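PDB 3M4R: class II aldolase/adducin N-terminal domain-containing protein from Thermoplasma acidophilum, which is of unknown function but carries a zinc-binding class II aldolase-like domain, part of a longer protein that is probably an oxidoreductase of the short-chain dehydrogenase family. Local coordinates for residues Gln148-Lys151 with Val157-Pro160; Phe166-Glu171 with Ile183-His188. One frame throughout, in Å; residues are numbered along the deposited sequence.

How the interactions relate
Running from the N terminus, the chain passes through helix 146-153 and turns directly into edge strand 156-159; interaction 1 closes this short helix-to-strand loop. It then enters helix 166-175 and returns in strand 182-185, and interaction 2 closes that longer excursion within the beta-alpha-beta unit formed by strand 156-159, helix 166-175 and strand 182-185. The two contacts follow one another in series, neither nesting nor crossing. Their strands lie side by side and parallel in the mixed sheet, where L159 N meets V184 O and V157 O meets V184 N, both probable hydrogen bonds at 2.8 Å. Together they tie helices 146-153 and 166-175 to neighbouring strands, from the sheet edge inward to the zinc site.

Interaction 1: residues Gln148-Lys151 with Val157-Pro160; sequences QIAK and VVLP
V158 pushes its CG2 methyl against helix 146-153, where it meets I149 and A150. In this AraD-like class II aldolase domain, the contact joins a helix to the strand that follows it, 156-159, the edge strand of the mixed sheet within this chain. The two elements come close, with the CA atoms of A150 and V158 6.5 Å apart, an approach consistent with the small side chain of A150. The contact is entirely apolar and modest, burying 105 Å² over both sides. V158 CG1 is anti to the backbone N (chi1 175°), which turns CG2 out from the strand to the helix. I149 bends its CG2 branch toward the same methyl, while R186 also packs on both I149 and V158 and so covers part of the junction. V157 and L159, the strand neighbours of V158, pack instead on helix 166-175, so the two helices are served by alternate residues of one strand. From the helix, two methyls approach V158 CG2 along directions roughly at right angles: I149 CG2 at 4.3 Å, and A150 CB at 4.1 Å.

Interaction 2: residues Phe166-Glu171 with Ile183-His188; sequences FTLAKE and IVLRKH. With ZN (zinc ion), chain B.
L168, in the first turn of helix 166-175, carries this contact, reaching across to L185 and the zinc ligand H188. Ahead of it, F166 sets the helix against helix 117-121 through an edge-to-face stack with F118. At L168 itself, CG lies anti to the backbone N (chi1 168°), and chi2 of 62° leaves CD2 roughly anti to CA, extended away from the helix toward the strand end. CD2 rests 4.1 Å from L185 CD1 and meets the H188 ring at its edge, in the ring plane, 3.4 Å from both CE1 and ND1. Next along, A169 packs on F118 and L119, and K170 closes a helical turn with its N 3.0 Å from F166 O. The helix thus sits over strand 182-185 as the connection of a beta-alpha-beta unit, with the histidine just beyond the strand. There, a type II turn through R186 and K187, closed by H188 N to L185 O at 3.0 Å, brings the imidazole round to the metal. H188 NE2 binds zinc at 2.0 Å, a water does so at 2.0 Å, and E116, H130 and H132 are the other protein ligands of the zinc. Zinc holds the ring through NE2 while a buried methyl borders its ND1-CE1 edge, which suggests that L168, as an apolar second-shell neighbour, probably helps limit movement of the ring within its plane.

Interaction 1: residues Gln148-Lys151 with Val157-Pro160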
loop_
_atom_site.group_PDB
_atom_site.type_symbol
_atom_site.label_atom_id
_atom_site.label_comp_id
_atom_site.label_asym_id
_atom_site.label_seq_id
_atom_site.Cartn_x
_atom_site.Cartn_y
_atom_site.Cartn_z
ATOM N N GLN A 148 11.852 8.028 18.556
ATOM C CA GLN A 148 13.226 7.857 18.120
ATOM C C GLN A 148 13.261 7.028 16.817
ATOM O O GLN A 148 14.080 7.264 15.929
ATOM C CB GLN A 148 14.091 7.261 19.228
ATOM C CG GLN A 148 14.242 8.158 20.453
ATOM C CD GLN A 148 15.111 7.515 21.483
ATOM O OE1 GLN A 148 15.380 6.324 21.419
ATOM N NE2 GLN A 148 15.582 8.298 22.429
ATOM N N ILE A 149 12.361 6.082 16.680
ATOM C CA ILE A 149 12.212 5.413 15.378
ATOM C C ILE A 149 11.953 6.406 14.213
ATOM O O ILE A 149 12.599 6.318 13.162
ATOM C CB ILE A 149 11.169 4.301 15.414
ATOM C CG1 ILE A 149 11.638 3.170 16.365
ATOM C CG2 ILE A 149 10.993 3.720 14.012
ATOM C CD1 ILE A 149 10.619 2.043 16.533
ATOM N N ALA A 150 11.057 7.367 14.427
ATOM C CA ALA A 150 10.771 8.416 13.442
ATOM C C ALA A 150 12.019 9.270 13.137
ATOM O O ALA A 150 12.286 9.586 11.967
ATOM C CB ALA A 150 9.619 9.298 13.926
ATOM N N LYS A 151 12.819 9.603 14.154
ATOM C CA LYS A 151 14.009 10.411 13.905
ATOM C C LYS A 151 15.016 9.603 13.060
ATOM O O LYS A 151 15.758 10.182 12.269
ATOM C CB LYS A 151 14.653 10.978 15.203
ATOM C CG LYS A 151 13.680 11.802 16.108
ATOM C CD LYS A 151 14.302 12.899 17.072
ATOM C CE LYS A 151 15.762 12.837 17.255
ATOM N NZ LYS A 151 16.417 13.793 18.316
ATOM N N VAL A 157 5.308 9.002 10.165
ATOM C CA VAL A 157 4.479 8.867 11.329
ATOM C C VAL A 157 4.598 7.405 11.658
ATOM O O VAL A 157 4.613 6.554 10.760
ATOM C CB VAL A 157 3.013 9.274 11.030
ATOM C CG1 VAL A 157 2.017 8.687 12.071
ATOM C CG2 VAL A 157 2.909 10.805 11.012
ATOM N N VAL A 158 4.696 7.106 12.942
ATOM C CA VAL A 158 4.842 5.732 13.413
ATOM C C VAL A 158 3.573 5.363 14.170
ATOM O O VAL A 158 3.064 6.162 14.938
ATOM C CB VAL A 158 6.077 5.590 14.314
ATOM C CG1 VAL A 158 6.152 4.175 14.894
ATOM C CG2 VAL A 158 7.326 5.925 13.519
ATOM N N LEU A 159 3.021 4.188 13.881
ATOM C CA LEU A 159 1.845 3.674 14.580
ATOM C C LEU A 159 2.214 2.450 15.391
ATOM O O LEU A 159 3.043 1.658 14.957
ATOM C CB LEU A 159 0.752 3.292 13.577
ATOM C CG LEU A 159 -0.367 4.279 13.259
ATOM C CD1 LEU A 159 0.196 5.651 12.991
ATOM C CD2 LEU A 159 -1.189 3.771 12.063
ATOM N N PRO A 160 1.575 2.262 16.560
ATOM C CA PRO A 160 1.854 1.080 17.354
ATOM C C PRO A 160 1.313 -0.125 16.660
ATOM O O PRO A 160 0.622 0.035 15.650
ATOM C CB PRO A 160 1.054 1.337 18.638
ATOM C CG PRO A 160 -0.131 2.017 18.153
ATOM C CD PRO A 160 0.433 3.001 17.134
#

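Interaction 2: residues Phe166-Glu171 with Ile183-His188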
loop_
_atom_site.group_PDB
_atom_site.type_symbol
_atom_site.label_atom_id
_atom_site.label_comp_id
_atom_site.label_asym_id
_atom_site.label_seq_id
_atom_site.Cartn_x
_atom_site.Cartn_y
_atom_site.Cartn_z
ATOM N N PHE A 166 -9.602 -3.706 9.515
ATOM C CA PHE A 166 -10.328 -2.472 9.313
ATOM C C PHE A 166 -9.973 -1.367 10.310
ATOM O O PHE A 166 -9.764 -0.197 9.918
ATOM C CB PHE A 166 -11.844 -2.760 9.280
ATOM C CG PHE A 166 -12.652 -1.601 8.787
ATOM C CD1 PHE A 166 -12.628 -1.248 7.467
ATOM C CD2 PHE A 166 -13.368 -0.807 9.667
ATOM C CE1 PHE A 166 -13.363 -0.142 7.029
ATOM C CE2 PHE A 166 -14.082 0.284 9.222
ATOM C CZ PHE A 166 -14.075 0.609 7.914
ATOM N N THR A 167 -9.841 -1.700 11.577
ATOM C CA THR A 167 -9.352 -0.701 12.556
ATOM C C THR A 167 -7.982 -0.121 12.194
ATOM O O THR A 167 -7.768 1.102 12.315
ATOM C CB THR A 167 -9.403 -1.233 13.986
ATOM O OG1 THR A 167 -10.738 -1.683 14.229
ATOM C CG2 THR A 167 -9.093 -0.113 15.017
ATOM N N LEU A 168 -7.081 -0.962 11.680
ATOM C CA LEU A 168 -5.784 -0.495 11.284
ATOM C C LEU A 168 -5.973 0.558 10.205
ATOM O O LEU A 168 -5.415 1.650 10.320
ATOM C CB LEU A 168 -4.904 -1.664 10.801
ATOM C CG LEU A 168 -3.611 -1.232 10.102
ATOM C CD1 LEU A 168 -2.746 -0.446 11.113
ATOM C CD2 LEU A 168 -2.822 -2.451 9.512
ATOM N N ALA A 169 -6.828 0.262 9.196
ATOM C CA ALA A 169 -7.026 1.172 8.097
ATOM C C ALA A 169 -7.588 2.496 8.544
ATOM O O ALA A 169 -7.157 3.528 8.045
ATOM C CB ALA A 169 -7.899 0.532 6.936
ATOM N N LYS A 170 -8.520 2.475 9.477
ATOM C CA LYS A 170 -9.066 3.706 10.075
ATOM C C LYS A 170 -8.020 4.580 10.814
ATOM O O LYS A 170 -8.010 5.811 10.723
ATOM C CB LYS A 170 -10.135 3.289 11.078
ATOM C CG LYS A 170 -11.300 2.540 10.399
ATOM C CD LYS A 170 -12.600 3.233 10.545
ATOM C CE LYS A 170 -12.630 4.645 9.969
ATOM N NZ LYS A 170 -13.812 5.274 10.597
ATOM N N GLU A 171 -7.132 3.930 11.540
ATOM C CA GLU A 171 -6.026 4.636 12.224
ATOM C C GLU A 171 -5.039 5.214 11.239
ATOM O O GLU A 171 -4.532 6.325 11.433
ATOM C CB GLU A 171 -5.276 3.668 13.090
ATOM C CG GLU A 171 -5.980 3.365 14.358
ATOM C CD GLU A 171 -6.078 4.586 15.270
ATOM O OE1 GLU A 171 -5.039 5.198 15.614
ATOM O OE2 GLU A 171 -7.219 4.929 15.618
ATOM N N ILE A 183 4.264 6.017 6.518
ATOM C CA ILE A 183 3.651 5.620 7.771
ATOM C C ILE A 183 4.205 4.244 8.135
ATOM O O ILE A 183 4.114 3.305 7.345
ATOM C CB ILE A 183 2.143 5.505 7.661
ATOM C CG1 ILE A 183 1.527 6.883 7.357
ATOM C CG2 ILE A 183 1.578 4.911 8.938
ATOM C CD1 ILE A 183 -0.049 6.840 7.126
ATOM N N VAL A 184 4.810 4.160 9.316
ATOM C CA VAL A 184 5.486 2.959 9.806
ATOM C C VAL A 184 4.535 2.234 10.738
ATOM O O VAL A 184 3.993 2.835 11.645
ATOM C CB VAL A 184 6.750 3.309 10.573
ATOM C CG1 VAL A 184 7.408 2.025 11.157
ATOM C CG2 VAL A 184 7.704 4.051 9.648
ATOM N N LEU A 185 4.322 0.950 10.489
ATOM C CA LEU A 185 3.345 0.161 11.262
ATOM C C LEU A 185 4.146 -0.841 12.074
ATOM O O LEU A 185 4.660 -1.827 11.527
ATOM C CB LEU A 185 2.349 -0.536 10.311
ATOM C CG LEU A 185 1.602 0.298 9.243
ATOM C CD1 LEU A 185 0.664 -0.599 8.361
ATOM C CD2 LEU A 185 0.840 1.449 9.862
ATOM N N ARG A 186 4.312 -0.583 13.374
ATOM C CA ARG A 186 5.152 -1.441 14.181
ATOM C C ARG A 186 4.666 -2.877 14.153
ATOM O O ARG A 186 3.477 -3.132 14.239
ATOM C CB ARG A 186 5.275 -0.936 15.622
ATOM C CG ARG A 186 5.937 0.432 15.689
ATOM C CD ARG A 186 6.247 0.852 17.129
ATOM N NE ARG A 186 7.352 0.088 17.683
ATOM C CZ ARG A 186 8.236 0.560 18.556
ATOM N NH1 ARG A 186 9.183 -0.240 18.996
ATOM N NH2 ARG A 186 8.189 1.824 18.967
ATOM N N LYS A 187 5.624 -3.787 14.005
ATOM C CA LYS A 187 5.390 -5.232 13.935
ATOM C C LYS A 187 4.540 -5.684 12.761
ATOM O O LYS A 187 3.911 -6.754 12.844
ATOM C CB LYS A 187 4.790 -5.761 15.239
ATOM C CG LYS A 187 5.528 -5.327 16.469
ATOM C CD LYS A 187 5.265 -6.268 17.688
ATOM C CE LYS A 187 5.925 -5.717 18.937
ATOM N NZ LYS A 187 4.988 -5.842 20.086
ATOM N N HIS A 188 4.496 -4.853 11.701
ATOM C CA HIS A 188 3.710 -5.113 10.500
ATOM C C HIS A 188 4.514 -4.717 9.267
ATOM O O HIS A 188 4.859 -5.566 8.476
ATOM C CB HIS A 188 2.388 -4.329 10.547
ATOM C CG HIS A 188 1.452 -4.603 9.395
ATOM N ND1 HIS A 188 0.181 -4.065 9.344
ATOM C CD2 HIS A 188 1.590 -5.342 8.259
ATOM C CE1 HIS A 188 -0.404 -4.421 8.211
ATOM N NE2 HIS A 188 0.416 -5.218 7.545
HETATM ZN ZN ZN B . 0.170 -5.800 5.690
HETATM O O HOH W 1 -0.525 -7.492 6.552
#